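Local coordinates for protein glycinin (Glycine max, PDB 1OD5) that probably serves as a seed storage protein, a hexameric nutrient reserve that supplies sulfur-containing amino acids in seed meals, at residues Asn11-Leu16 against Gln419-Pro424; Gln369-Tyr374 against Tyr440-Thr445; Gly377-His382 against Ser486-Asn491; Ser389-Thr394 against Gly413-Gly418; Gly398-Val403 against Val429-Gly434. One frame throughout, in Å; residues are numbered along the deposited sequence.

Interaction 1 (Asn11-Leu16 against Gln419-Pro424)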
# COMPACT_ATOMS: atom_id res chain seq x y z
N ASN A 11 -8.85 -35.06 16.96
CA ASN A 11 -9.92 -35.98 16.54
C ASN A 11 -11.23 -35.86 17.27
O ASN A 11 -12.21 -36.56 17.00
CB ASN A 11 -9.44 -37.43 16.62
CG ASN A 11 -8.46 -37.64 17.77
OD1 ASN A 11 -7.40 -38.24 17.56
ND2 ASN A 11 -8.72 -37.15 18.99
N ASN A 12 -11.23 -34.90 18.19
CA ASN A 12 -12.41 -34.61 18.96
C ASN A 12 -12.40 -33.12 19.32
O ASN A 12 -11.35 -32.50 19.53
CB ASN A 12 -12.43 -35.48 20.20
CG ASN A 12 -13.76 -35.29 20.88
OD1 ASN A 12 -14.80 -35.61 20.31
ND2 ASN A 12 -13.77 -34.72 22.09
N LEU A 13 -13.58 -32.52 19.40
CA LEU A 13 -13.71 -31.12 19.74
C LEU A 13 -14.73 -31.02 20.85
O LEU A 13 -15.73 -31.72 20.80
CB LEU A 13 -14.18 -30.41 18.49
CG LEU A 13 -13.52 -29.24 17.77
CD1 LEU A 13 -12.04 -29.43 17.55
CD2 LEU A 13 -14.26 -29.11 16.44
N ASN A 14 -14.53 -30.18 21.84
CA ASN A 14 -15.50 -30.06 22.93
C ASN A 14 -16.14 -28.70 23.06
O ASN A 14 -15.52 -27.68 22.75
CB ASN A 14 -14.87 -30.34 24.30
CG ASN A 14 -14.52 -31.79 24.59
OD1 ASN A 14 -13.38 -32.21 24.39
ND2 ASN A 14 -15.47 -32.60 25.06
N ALA A 15 -17.37 -28.63 23.61
CA ALA A 15 -18.04 -27.37 23.83
C ALA A 15 -17.53 -26.98 25.20
O ALA A 15 -17.77 -27.67 26.19
CB ALA A 15 -19.54 -27.56 23.88
N LEU A 16 -16.81 -25.87 25.28
CA LEU A 16 -16.22 -25.38 26.51
C LEU A 16 -16.91 -24.32 27.35
O LEU A 16 -17.51 -23.36 26.85
CB LEU A 16 -14.81 -24.89 26.19
CG LEU A 16 -13.91 -25.83 25.40
CD1 LEU A 16 -12.62 -25.12 25.03
CD2 LEU A 16 -13.64 -27.08 26.23
N GLN A 419 -21.85 -21.46 25.90
CA GLN A 419 -20.86 -22.39 25.42
C GLN A 419 -20.02 -21.82 24.29
O GLN A 419 -20.53 -21.07 23.46
CB GLN A 419 -21.52 -23.67 24.94
CG GLN A 419 -22.34 -24.30 26.06
CD GLN A 419 -22.74 -25.74 25.81
OE1 GLN A 419 -23.20 -26.13 24.74
NE2 GLN A 419 -22.53 -26.56 26.83
N LEU A 420 -18.77 -22.30 24.27
CA LEU A 420 -17.74 -21.91 23.32
C LEU A 420 -17.32 -23.09 22.42
O LEU A 420 -17.14 -24.17 22.97
CB LEU A 420 -16.67 -21.39 24.23
CG LEU A 420 -15.41 -20.60 23.96
CD1 LEU A 420 -14.42 -21.44 23.17
CD2 LEU A 420 -15.84 -19.27 23.38
N LEU A 421 -17.21 -23.01 21.08
CA LEU A 421 -16.77 -24.11 20.23
C LEU A 421 -15.76 -23.59 19.22
O LEU A 421 -16.03 -22.63 18.50
CB LEU A 421 -17.91 -24.74 19.45
CG LEU A 421 -17.62 -25.80 18.37
CD1 LEU A 421 -17.07 -27.09 18.95
CD2 LEU A 421 -18.91 -26.18 17.71
N VAL A 422 -14.61 -24.23 19.08
CA VAL A 422 -13.59 -23.79 18.16
C VAL A 422 -13.74 -24.48 16.84
O VAL A 422 -13.77 -25.70 16.79
CB VAL A 422 -12.23 -24.09 18.76
CG1 VAL A 422 -11.09 -23.87 17.76
CG2 VAL A 422 -12.04 -23.14 19.93
N VAL A 423 -13.90 -23.78 15.72
CA VAL A 423 -13.98 -24.53 14.48
C VAL A 423 -12.73 -24.13 13.75
O VAL A 423 -12.61 -22.98 13.36
CB VAL A 423 -15.22 -24.13 13.70
CG1 VAL A 423 -15.20 -24.84 12.34
CG2 VAL A 423 -16.45 -24.48 14.54
N PRO A 424 -11.73 -25.02 13.61
CA PRO A 424 -10.47 -24.74 12.92
C PRO A 424 -10.62 -24.38 11.45
O PRO A 424 -11.60 -24.76 10.82
CB PRO A 424 -9.63 -26.00 13.14
CG PRO A 424 -10.20 -26.60 14.42
CD PRO A 424 -11.70 -26.36 14.22
O HOH W 1 -13.88 -26.03 21.57
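Leu16 and Leu420 form an antiparallel hydrogen-bonded pair, a single bridge between the loop 11-16 and strand 420-423. Leu16 N donates to Leu420 O at 2.9 Å, and Leu420 N returns a bond of 3.1 Å to Leu16 O. The latter oxygen also accepts from Trp32 NE1, so two donors grip it. Ala15 CA adds a CH...O contact of 3.4 Å to Leu420 O. Toward the start of the loop the two backbones draw apart and a water takes over the pairing: it donates to Asn14 O at 2.6 Å and accepts from Val422 N at 3.2 Å.

Gln419 has CG anti to its carbonyl carbon (chi1 -58°), and its extended chain brings OE1 to 4.0 Å from Ala15 CB. The same OE1 accepts from Arg416 N, which fixes the amide end. Leu13 starts out toward the strand, and its CD2 lies 3.5 Å from Val422 O; the same methyl meets Leu421 CD1 at 4.3 Å and also reaches the Pro424 ring. Beyond the contact, Leu421 packs on Phe411, Leu415 and Val400, whereas Leu16 and Val422 lean on Leu39 of helix 37-42. Pro424 also meets Leu155 of a neighbouring subunit.

Strand 420-423 is an edge strand, within this chain, of an antiparallel sheet in the C-terminal cupin barrel. The arrangement is a single antiparallel bridge at the edge of that sheet, made by a segment from the beginning of the chain, consistent with the segment helping to join the two halves of this bicupin.

Interaction 2 (Gln369-Tyr374 against Tyr440-Thr445)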
# COMPACT_ATOMS: atom_id res chain seq x y z
N GLN A 369 -18.49 -12.33 12.92
CA GLN A 369 -19.81 -12.51 12.34
C GLN A 369 -20.75 -12.69 13.53
O GLN A 369 -20.34 -12.96 14.67
CB GLN A 369 -19.94 -13.74 11.45
CG GLN A 369 -19.21 -13.47 10.18
CD GLN A 369 -19.41 -14.51 9.11
OE1 GLN A 369 -19.24 -15.69 9.36
NE2 GLN A 369 -19.77 -14.11 7.89
N TYR A 370 -22.01 -12.41 13.28
CA TYR A 370 -23.07 -12.53 14.25
C TYR A 370 -24.15 -13.24 13.49
O TYR A 370 -24.60 -12.69 12.48
CB TYR A 370 -23.62 -11.24 14.68
CG TYR A 370 -24.46 -11.46 15.91
CD1 TYR A 370 -25.85 -11.53 15.83
CD2 TYR A 370 -23.80 -11.62 17.13
CE1 TYR A 370 -26.59 -11.79 16.98
CE2 TYR A 370 -24.53 -11.89 18.28
CZ TYR A 370 -25.92 -11.97 18.19
OH TYR A 370 -26.63 -12.29 19.33
N VAL A 371 -24.58 -14.45 13.87
CA VAL A 371 -25.62 -15.08 13.11
C VAL A 371 -26.74 -15.45 14.05
O VAL A 371 -26.57 -15.59 15.26
CB VAL A 371 -25.03 -16.31 12.18
CG1 VAL A 371 -23.56 -16.56 12.47
CG2 VAL A 371 -25.89 -17.55 12.27
N VAL A 372 -27.92 -15.38 13.45
CA VAL A 372 -29.17 -15.64 14.12
C VAL A 372 -29.93 -16.61 13.28
O VAL A 372 -30.22 -16.34 12.13
CB VAL A 372 -30.07 -14.39 14.26
CG1 VAL A 372 -31.40 -14.81 14.89
CG2 VAL A 372 -29.41 -13.34 15.13
N LEU A 373 -30.27 -17.75 13.85
CA LEU A 373 -31.03 -18.75 13.14
C LEU A 373 -32.35 -18.83 13.88
O LEU A 373 -32.46 -18.70 15.11
CB LEU A 373 -30.32 -20.07 13.17
CG LEU A 373 -29.09 -20.19 12.37
CD1 LEU A 373 -28.46 -21.54 12.65
CD2 LEU A 373 -29.43 -20.06 10.91
N TYR A 374 -33.38 -18.94 13.07
CA TYR A 374 -34.71 -19.02 13.63
C TYR A 374 -35.00 -20.50 13.76
O TYR A 374 -34.27 -21.33 13.20
CB TYR A 374 -35.73 -18.35 12.68
CG TYR A 374 -35.47 -16.87 12.40
CD1 TYR A 374 -35.16 -15.99 13.45
CD2 TYR A 374 -35.52 -16.41 11.09
CE1 TYR A 374 -34.89 -14.64 13.17
CE2 TYR A 374 -35.25 -15.06 10.81
CZ TYR A 374 -34.94 -14.20 11.85
OH TYR A 374 -34.65 -12.88 11.58
N TYR A 440 -25.45 -16.48 17.86
CA TYR A 440 -24.07 -16.60 18.26
C TYR A 440 -23.13 -15.65 17.53
O TYR A 440 -23.42 -15.27 16.41
CB TYR A 440 -23.64 -18.06 18.01
CG TYR A 440 -23.60 -18.61 16.57
CD1 TYR A 440 -24.68 -19.28 16.00
CD2 TYR A 440 -22.42 -18.48 15.84
CE1 TYR A 440 -24.57 -19.83 14.71
CE2 TYR A 440 -22.30 -19.02 14.58
CZ TYR A 440 -23.37 -19.69 14.02
OH TYR A 440 -23.20 -20.19 12.75
N VAL A 441 -22.00 -15.28 18.14
CA VAL A 441 -21.00 -14.44 17.54
C VAL A 441 -19.89 -15.41 17.22
O VAL A 441 -19.66 -16.36 17.97
CB VAL A 441 -20.52 -13.34 18.51
CG1 VAL A 441 -20.02 -13.93 19.83
CG2 VAL A 441 -19.36 -12.57 17.85
N VAL A 442 -19.23 -15.22 16.08
CA VAL A 442 -18.13 -16.05 15.64
C VAL A 442 -16.91 -15.17 15.56
O VAL A 442 -16.92 -14.29 14.71
CB VAL A 442 -18.27 -16.60 14.23
CG1 VAL A 442 -17.34 -17.77 14.16
CG2 VAL A 442 -19.69 -16.95 13.86
N PHE A 443 -15.83 -15.27 16.33
CA PHE A 443 -14.68 -14.42 16.16
C PHE A 443 -13.80 -15.19 15.19
O PHE A 443 -13.79 -16.41 15.22
CB PHE A 443 -13.93 -14.26 17.44
CG PHE A 443 -14.78 -13.77 18.58
CD1 PHE A 443 -15.45 -14.69 19.39
CD2 PHE A 443 -14.85 -12.41 18.85
CE1 PHE A 443 -16.18 -14.24 20.48
CE2 PHE A 443 -15.58 -11.96 19.94
CZ PHE A 443 -16.25 -12.87 20.75
N LYS A 444 -13.05 -14.53 14.30
CA LYS A 444 -12.20 -15.19 13.31
C LYS A 444 -10.82 -14.56 13.34
O LYS A 444 -10.68 -13.35 13.51
CB LYS A 444 -12.88 -15.04 11.95
CG LYS A 444 -14.10 -15.94 11.87
CD LYS A 444 -15.27 -15.50 11.01
CE LYS A 444 -15.44 -16.57 10.00
NZ LYS A 444 -16.79 -16.69 9.46
N THR A 445 -9.75 -15.33 13.17
CA THR A 445 -8.42 -14.76 13.23
C THR A 445 -7.79 -14.30 11.92
O THR A 445 -6.69 -14.67 11.54
CB THR A 445 -7.48 -15.77 14.02
OG1 THR A 445 -7.64 -17.06 13.43
CG2 THR A 445 -7.81 -15.85 15.50
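Gln369 and Val371 pair with Val442 and Tyr440 as two antiparallel hydrogen-bonded pairs, with the non-hydrogen-bonded pair Tyr370-Val441 between them. Four backbone bonds result, among them Val371 N to Tyr440 O at 2.9 Å and Gln369 N to Val442 O at 3.1 Å.

The polar side-chain contact is a short bond of 2.6 Å from Lys444 NZ to Gln369 OE1. The ammonium comes from above the amide, 58° out of the carbonyl plane, and NE2 of the same amide bonds Thr352 OG1, which restrains its rotation.

The packing is largely aromatic. Tyr440 CG stands between its backbone N and carbonyl carbon (chi1 65°), and the ring turns over Val371. Val371 CG1 makes a CH-pi contact, 3.8 Å from the Tyr440 centroid, and also touches Val442 CG2, while Val371 CG2 meets Tyr440 CE1 at 3.6 Å. With an alanine in place of Tyr440, both Val371 methyls would probably lose the ring face that covers them and a gap would open toward the magnesium ion, about 3 Å from the tyrosine side chain. At the Tyr370-Val441 pair, Tyr440 O sits 3.7 Å above one face of the Tyr370 ring, offset toward its rim, and Tyr370 CD2 meets Val441 CB at 4.0 Å.

Strands 367-373 and 437-444 are neighbours in an antiparallel sheet of the C-terminal cupin barrel. Tyr440 and Val371 look inward to Tyr379 of strand 378-384. Tyr370 and Val441 instead pack on Ile69 of strand 66-72, in the N-terminal cupin, and strand 389-394 flanks 437-444 on its other edge.

Interaction 3 (Gly377-His382 against Ser486-Asn491)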
# COMPACT_ATOMS: atom_id res chain seq x y z
N GLY A 377 -33.81 -23.26 11.45
CA GLY A 377 -33.13 -22.68 10.30
C GLY A 377 -31.77 -23.31 10.19
O GLY A 377 -31.11 -23.50 11.20
N ILE A 378 -31.31 -23.68 9.01
CA ILE A 378 -30.02 -24.28 8.78
C ILE A 378 -28.98 -23.34 8.16
O ILE A 378 -29.27 -22.77 7.11
CB ILE A 378 -30.16 -25.51 7.82
CG1 ILE A 378 -31.03 -26.59 8.45
CG2 ILE A 378 -28.80 -26.11 7.50
CD1 ILE A 378 -31.29 -27.79 7.50
N TYR A 379 -27.79 -23.12 8.74
CA TYR A 379 -26.75 -22.34 8.11
C TYR A 379 -26.01 -23.56 7.52
O TYR A 379 -25.18 -24.25 8.13
CB TYR A 379 -25.99 -21.55 9.19
CG TYR A 379 -24.85 -20.69 8.64
CD1 TYR A 379 -24.43 -20.85 7.32
CD2 TYR A 379 -24.20 -19.76 9.45
CE1 TYR A 379 -23.36 -20.12 6.80
CE2 TYR A 379 -23.12 -19.02 8.93
CZ TYR A 379 -22.71 -19.21 7.61
OH TYR A 379 -21.64 -18.53 7.05
N SER A 380 -26.39 -23.91 6.29
CA SER A 380 -25.87 -25.06 5.56
C SER A 380 -24.37 -25.26 5.51
O SER A 380 -23.65 -24.31 5.81
CB SER A 380 -26.48 -25.02 4.14
OG SER A 380 -26.02 -23.94 3.34
N PRO A 381 -23.82 -26.44 5.20
CA PRO A 381 -22.39 -26.73 5.33
C PRO A 381 -21.45 -25.68 4.76
O PRO A 381 -21.58 -25.27 3.61
CB PRO A 381 -22.25 -28.08 4.65
CG PRO A 381 -23.56 -28.77 4.93
CD PRO A 381 -24.54 -27.64 4.76
N HIS A 382 -20.48 -25.21 5.53
CA HIS A 382 -19.54 -24.20 5.08
C HIS A 382 -18.20 -24.31 5.74
O HIS A 382 -18.09 -25.11 6.66
CB HIS A 382 -20.09 -22.81 5.37
CG HIS A 382 -20.52 -22.58 6.80
ND1 HIS A 382 -21.63 -22.99 7.40
CD2 HIS A 382 -19.81 -21.82 7.70
CE1 HIS A 382 -21.64 -22.49 8.60
NE2 HIS A 382 -20.53 -21.79 8.79
N SER A 486 -30.75 -20.17 -2.45
CA SER A 486 -29.48 -19.90 -3.13
C SER A 486 -28.38 -19.48 -2.18
O SER A 486 -27.20 -19.70 -2.41
CB SER A 486 -29.65 -18.80 -4.19
OG SER A 486 -29.78 -19.40 -5.48
N GLY A 487 -28.81 -18.92 -1.08
CA GLY A 487 -27.88 -18.45 -0.10
C GLY A 487 -27.61 -19.53 0.94
O GLY A 487 -28.14 -20.64 0.84
N PRO A 488 -26.77 -19.21 1.93
CA PRO A 488 -26.31 -20.19 2.91
C PRO A 488 -27.36 -20.53 3.95
O PRO A 488 -27.23 -21.59 4.56
CB PRO A 488 -25.07 -19.56 3.48
CG PRO A 488 -25.33 -18.08 3.40
CD PRO A 488 -26.09 -17.93 2.08
N LEU A 489 -28.40 -19.69 4.13
CA LEU A 489 -29.48 -19.92 5.09
C LEU A 489 -30.67 -20.63 4.45
O LEU A 489 -31.36 -20.19 3.53
CB LEU A 489 -29.90 -18.60 5.64
CG LEU A 489 -28.75 -17.80 6.21
CD1 LEU A 489 -29.24 -16.45 6.59
CD2 LEU A 489 -28.19 -18.47 7.43
N VAL A 490 -30.85 -21.86 4.93
CA VAL A 490 -31.89 -22.76 4.47
C VAL A 490 -33.00 -22.91 5.50
O VAL A 490 -32.83 -23.01 6.71
CB VAL A 490 -31.19 -24.08 4.12
CG1 VAL A 490 -32.14 -25.11 3.56
CG2 VAL A 490 -30.19 -23.82 3.02
N ASN A 491 -34.20 -22.80 4.98
CA ASN A 491 -35.42 -22.93 5.78
C ASN A 491 -35.94 -24.32 5.40
O ASN A 491 -36.31 -24.53 4.23
CB ASN A 491 -36.41 -21.81 5.37
CG ASN A 491 -36.76 -21.70 3.87
OD1 ASN A 491 -37.90 -21.94 3.48
ND2 ASN A 491 -35.80 -21.41 2.99
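Tyr379 lays its ring obliquely against Pro488, CE1 resting 3.8 Å from Pro488 CB. Nearer the backbone, Tyr379 CB meets Leu489 CD2 at 4.2 Å. His382 lies over the same ring, its CE1 3.3 Å above the plane and over the centre.

Ser380 supplies the polar grip. Its OG stands between the backbone N and the carbonyl carbon (chi1 68°), a position from which hydroxyl and amide can share one acceptor. Pro488 O thus takes Ser380 N at 3.0 Å and Ser380 OG at 2.9 Å. Two residues earlier, Ile378 forms an antiparallel hydrogen-bonded pair with Val490, with Ile378 N to Val490 O and Val490 N to Ile378 O both 2.8 Å. Their side chains share a face of the sheet and both reach Ser215 of a neighbouring subunit.

His382 ND1 donates to Ser380 O, 2.9 Å away and near the imidazole plane. This second-shell bond fixes the rotation of a magnesium-site residue, whose site also includes Glu431. The C-terminal strand 489-490 pairs with the strand that leads into the metal site of the second cupin barrel.

Interaction 4 (Ser389-Thr394 against Gly413-Gly418)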
# COMPACT_ATOMS: atom_id res chain seq x y z
N SER A 389 -11.81 -20.00 13.79
CA SER A 389 -12.89 -19.29 14.44
C SER A 389 -13.31 -19.91 15.75
O SER A 389 -13.06 -21.08 16.06
CB SER A 389 -14.10 -19.19 13.57
OG SER A 389 -14.16 -20.06 12.46
N VAL A 390 -13.91 -19.04 16.56
CA VAL A 390 -14.41 -19.33 17.87
C VAL A 390 -15.84 -18.82 17.99
O VAL A 390 -16.10 -17.62 17.96
CB VAL A 390 -13.53 -18.64 18.94
CG1 VAL A 390 -14.08 -18.84 20.33
CG2 VAL A 390 -12.15 -19.27 18.93
N ILE A 391 -16.76 -19.76 18.09
CA ILE A 391 -18.19 -19.53 18.24
C ILE A 391 -18.50 -19.40 19.73
O ILE A 391 -17.93 -20.10 20.55
CB ILE A 391 -18.94 -20.75 17.64
CG1 ILE A 391 -18.82 -20.80 16.14
CG2 ILE A 391 -20.41 -20.68 18.00
CD1 ILE A 391 -19.40 -22.11 15.55
N TYR A 392 -19.37 -18.48 20.12
CA TYR A 392 -19.79 -18.34 21.50
C TYR A 392 -21.30 -18.18 21.40
O TYR A 392 -21.75 -17.20 20.80
CB TYR A 392 -19.18 -17.10 22.15
CG TYR A 392 -19.77 -16.89 23.52
CD1 TYR A 392 -19.27 -17.62 24.61
CD2 TYR A 392 -20.83 -16.00 23.70
CE1 TYR A 392 -19.83 -17.46 25.88
CE2 TYR A 392 -21.40 -15.84 24.97
CZ TYR A 392 -20.90 -16.57 26.05
OH TYR A 392 -21.47 -16.42 27.30
N VAL A 393 -22.14 -19.06 21.94
CA VAL A 393 -23.58 -18.90 21.80
C VAL A 393 -24.11 -17.89 22.79
O VAL A 393 -23.98 -18.02 24.00
CB VAL A 393 -24.23 -20.29 21.96
CG1 VAL A 393 -25.73 -20.18 21.72
CG2 VAL A 393 -23.65 -21.27 20.92
N THR A 394 -24.74 -16.84 22.27
CA THR A 394 -25.27 -15.75 23.11
C THR A 394 -26.73 -15.91 23.55
O THR A 394 -27.19 -15.28 24.52
CB THR A 394 -25.09 -14.39 22.33
OG1 THR A 394 -25.77 -14.57 21.09
CG2 THR A 394 -23.64 -14.00 22.01
N GLY A 413 -23.29 -32.25 18.09
CA GLY A 413 -24.22 -32.20 19.21
C GLY A 413 -24.78 -30.80 19.40
O GLY A 413 -24.57 -29.94 18.55
N GLU A 414 -25.50 -30.59 20.51
CA GLU A 414 -26.08 -29.29 20.80
C GLU A 414 -25.05 -28.39 21.42
O GLU A 414 -24.14 -28.82 22.13
CB GLU A 414 -27.22 -29.33 21.79
CG GLU A 414 -28.28 -30.40 21.62
CD GLU A 414 -29.20 -30.41 20.39
OE1 GLU A 414 -30.01 -29.49 20.25
OE2 GLU A 414 -29.13 -31.35 19.60
N LEU A 415 -25.23 -27.13 21.11
CA LEU A 415 -24.43 -26.05 21.64
C LEU A 415 -25.52 -25.15 22.18
O LEU A 415 -26.51 -24.89 21.50
CB LEU A 415 -23.70 -25.30 20.58
CG LEU A 415 -22.20 -25.35 20.49
CD1 LEU A 415 -21.76 -24.22 19.57
CD2 LEU A 415 -21.55 -25.17 21.85
N ARG A 416 -25.39 -24.70 23.42
CA ARG A 416 -26.36 -23.84 24.04
C ARG A 416 -25.69 -22.59 24.55
O ARG A 416 -24.46 -22.50 24.56
CB ARG A 416 -27.08 -24.50 25.22
CG ARG A 416 -26.51 -25.73 25.91
CD ARG A 416 -26.71 -25.54 27.41
NE ARG A 416 -25.57 -24.81 27.97
CZ ARG A 416 -25.70 -23.84 28.90
NH1 ARG A 416 -26.91 -23.47 29.38
NH2 ARG A 416 -24.59 -23.25 29.39
N ARG A 417 -26.50 -21.62 24.95
CA ARG A 417 -26.00 -20.35 25.44
C ARG A 417 -24.81 -20.43 26.38
O ARG A 417 -24.77 -21.40 27.11
CB ARG A 417 -27.15 -19.63 26.12
CG ARG A 417 -26.76 -18.17 26.25
CD ARG A 417 -26.64 -17.66 27.65
NE ARG A 417 -27.95 -17.26 28.15
CZ ARG A 417 -28.27 -15.96 28.35
NH1 ARG A 417 -27.39 -14.98 28.09
NH2 ARG A 417 -29.47 -15.63 28.87
N GLY A 418 -23.79 -19.55 26.41
CA GLY A 418 -22.68 -19.67 27.34
C GLY A 418 -21.57 -20.61 26.87
O GLY A 418 -20.45 -20.54 27.35
O HOH W 2 -24.30 -14.74 27.70
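Val393 carries CG1 trans to its amide nitrogen (chi1 -176°), which sets CG1 beside Arg417 N and directs CG2 to Leu415 CD1, 3.8 Å away. Val393 CB itself rests 3.4 Å from Arg416 O. In Tyr392 a similar torsion (chi1 173°) carries the ring back from a CB that points away, until its hydroxyl end reaches the turn. Tyr392 OH then lies 3.5 Å from Gly418 CA, while Gly418 O sits obliquely to the ring near CE1.

Gly418 N donates to Val393 O at 2.9 Å, and Arg417 CA adds a CH...O contact to the same oxygen. Gly418 has a positive phi (84°) at which a CB would be jammed against the carbonyl O of Arg417. Arg417 folds over the end of the strand, CG 3.4 Å from Thr394 O, and its NH1 donates to a water at 3.1 Å that also has a weak link with Tyr392 OH. A valine in place of Tyr392 lacks both ring and hydroxyl, so Gly418 would probably lose the ring's contact and the water its weak link to this side chain.

Ile391 CG2 closes the apolar end, 4.1 Å from Leu415 CD1, with the Ile391 side chain about 4 Å from the magnesium ion. Strands 389-394 and 409-416 belong to different sheets. Arg417 and Gly418 lie in the turn that leads on to strand 420-423 and so passes the chain between the two sheets of the cupin jelly-roll barrel.

Interaction 5 (Gly398-Val403 against Val429-Gly434)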
# COMPACT_ATOMS: atom_id res chain seq x y z
N GLY A 398 -28.83 -24.95 19.49
CA GLY A 398 -28.87 -25.53 18.18
C GLY A 398 -27.97 -26.72 18.07
O GLY A 398 -27.15 -26.97 18.92
N ARG A 399 -28.07 -27.42 16.97
CA ARG A 399 -27.29 -28.60 16.70
C ARG A 399 -26.12 -28.23 15.81
O ARG A 399 -26.32 -27.91 14.63
CB ARG A 399 -28.24 -29.57 16.03
CG ARG A 399 -27.65 -30.91 15.70
CD ARG A 399 -27.42 -31.71 16.96
NE ARG A 399 -26.85 -33.00 16.63
CZ ARG A 399 -27.16 -34.09 17.33
NH1 ARG A 399 -28.02 -34.06 18.37
NH2 ARG A 399 -26.55 -35.22 17.01
N VAL A 400 -24.89 -28.27 16.30
CA VAL A 400 -23.73 -27.94 15.51
C VAL A 400 -22.95 -29.18 15.14
O VAL A 400 -22.78 -30.07 15.97
CB VAL A 400 -22.88 -26.99 16.34
CG1 VAL A 400 -21.70 -26.57 15.52
CG2 VAL A 400 -23.67 -25.75 16.75
N ARG A 401 -22.44 -29.21 13.90
CA ARG A 401 -21.65 -30.29 13.33
C ARG A 401 -20.40 -29.77 12.68
O ARG A 401 -20.52 -28.88 11.86
CB ARG A 401 -22.43 -31.04 12.28
CG ARG A 401 -23.19 -32.16 12.91
CD ARG A 401 -24.41 -32.60 12.17
NE ARG A 401 -25.45 -31.62 12.37
CZ ARG A 401 -26.74 -31.94 12.39
NH1 ARG A 401 -27.63 -30.95 12.58
NH2 ARG A 401 -27.14 -33.21 12.25
N VAL A 402 -19.21 -30.32 12.97
CA VAL A 402 -17.91 -29.92 12.43
C VAL A 402 -17.25 -31.17 11.88
O VAL A 402 -17.17 -32.15 12.60
CB VAL A 402 -17.03 -29.37 13.54
CG1 VAL A 402 -15.81 -28.78 12.92
CG2 VAL A 402 -17.78 -28.36 14.38
N VAL A 403 -16.73 -31.18 10.64
CA VAL A 403 -16.10 -32.32 9.98
C VAL A 403 -14.64 -32.00 9.63
O VAL A 403 -14.35 -30.89 9.17
CB VAL A 403 -16.94 -32.63 8.73
CG1 VAL A 403 -16.37 -33.74 7.91
CG2 VAL A 403 -18.32 -33.03 9.17
N VAL A 429 -18.35 -26.76 8.89
CA VAL A 429 -19.34 -26.61 9.94
C VAL A 429 -20.73 -26.49 9.38
O VAL A 429 -20.91 -26.03 8.26
CB VAL A 429 -19.36 -25.35 10.77
CG1 VAL A 429 -19.40 -25.76 12.22
CG2 VAL A 429 -18.27 -24.40 10.33
N ALA A 430 -21.75 -26.80 10.18
CA ALA A 430 -23.14 -26.63 9.78
C ALA A 430 -23.89 -26.44 11.09
O ALA A 430 -23.51 -27.07 12.09
CB ALA A 430 -23.71 -27.82 9.08
N GLU A 431 -24.85 -25.49 11.16
CA GLU A 431 -25.60 -25.25 12.37
C GLU A 431 -27.10 -25.34 12.11
O GLU A 431 -27.56 -25.10 11.00
CB GLU A 431 -25.35 -23.86 12.94
CG GLU A 431 -24.00 -23.47 13.52
CD GLU A 431 -22.88 -23.11 12.54
OE1 GLU A 431 -21.84 -22.64 13.00
OE2 GLU A 431 -23.03 -23.25 11.33
N GLN A 432 -27.91 -25.75 13.09
CA GLN A 432 -29.35 -25.83 12.91
C GLN A 432 -29.96 -25.24 14.14
O GLN A 432 -29.51 -25.56 15.22
CB GLN A 432 -29.85 -27.25 12.76
CG GLN A 432 -31.34 -27.21 12.49
CD GLN A 432 -31.91 -28.45 11.86
OE1 GLN A 432 -31.43 -29.60 12.00
NE2 GLN A 432 -33.01 -28.16 11.16
N GLY A 433 -30.96 -24.36 14.03
CA GLY A 433 -31.58 -23.75 15.19
C GLY A 433 -32.61 -24.66 15.86
O GLY A 433 -33.44 -25.29 15.20
N GLY A 434 -32.57 -24.62 17.20
CA GLY A 434 -33.41 -25.40 18.10
C GLY A 434 -34.85 -24.96 18.13
O GLY A 434 -35.38 -24.35 17.21
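Arg401 and Gln432 run side by side on one face of the strand pair, their guanidinium and amide planes 38° apart. Gln432 OE1 lies at the edge of the guanidinium, near its plane, but 4.1 Å from Arg401 NH1, so the approach is loose. The charged group also makes a cation-pi contact with Phe211 of a neighbouring subunit, which packs on Ala430 as well. On the other face the Glu431 carboxylate takes part in the magnesium site with His382, while its chain bends beside Val400, CG 4.0 Å from Val400 CG2.

The strands run antiparallel, 4.6 Å apart at their axes, in the C-terminal cupin barrel, whose interior face carries Val400, Val402, Val429 and Glu431. Arg401 and Ala430 form a hydrogen-bonded pair, with Arg401 N to Ala430 O at 3.0 Å and Ala430 N to Arg401 O at 2.9 Å. Toward the start of strand 398-403, Arg399 N bonds Gln432 O, whereas the return bond is weak.

Val429 CG1 sits against Val402 CG2 at 3.7 Å and close to Arg401 O, and these valines reach Val423 of the facing sheet. At the end of the pair Gly398 CA comes within 3.0 Å of Gln432 O; a CB at this glycine would clash with that oxygen. Arg399 turns its end away from the partner strand and forms salt bridges with Asp412 and Glu414.

From the N terminus, interaction 1 comes first and closes the longest loop, bringing 11-16 across the N-terminal cupin to 419-424 in the C-terminal one. The other four lie within the second half of the chain. Interaction 2 (369-374 with 440-445) and interaction 3 (377-382 with 486-491) cross each other, and both enclose interactions 4 and 5, which also cross. Interaction 1 encloses interaction 4 but crosses 2, 3 and 5. Interactions 1, 2 and 4 meet on the sheet holding 389-394, 420-423 and 437-444; 3 and 5 share the sheet with 378-384 and 428-434. Interaction 4 joins the two sheets, between which the magnesium ion lies.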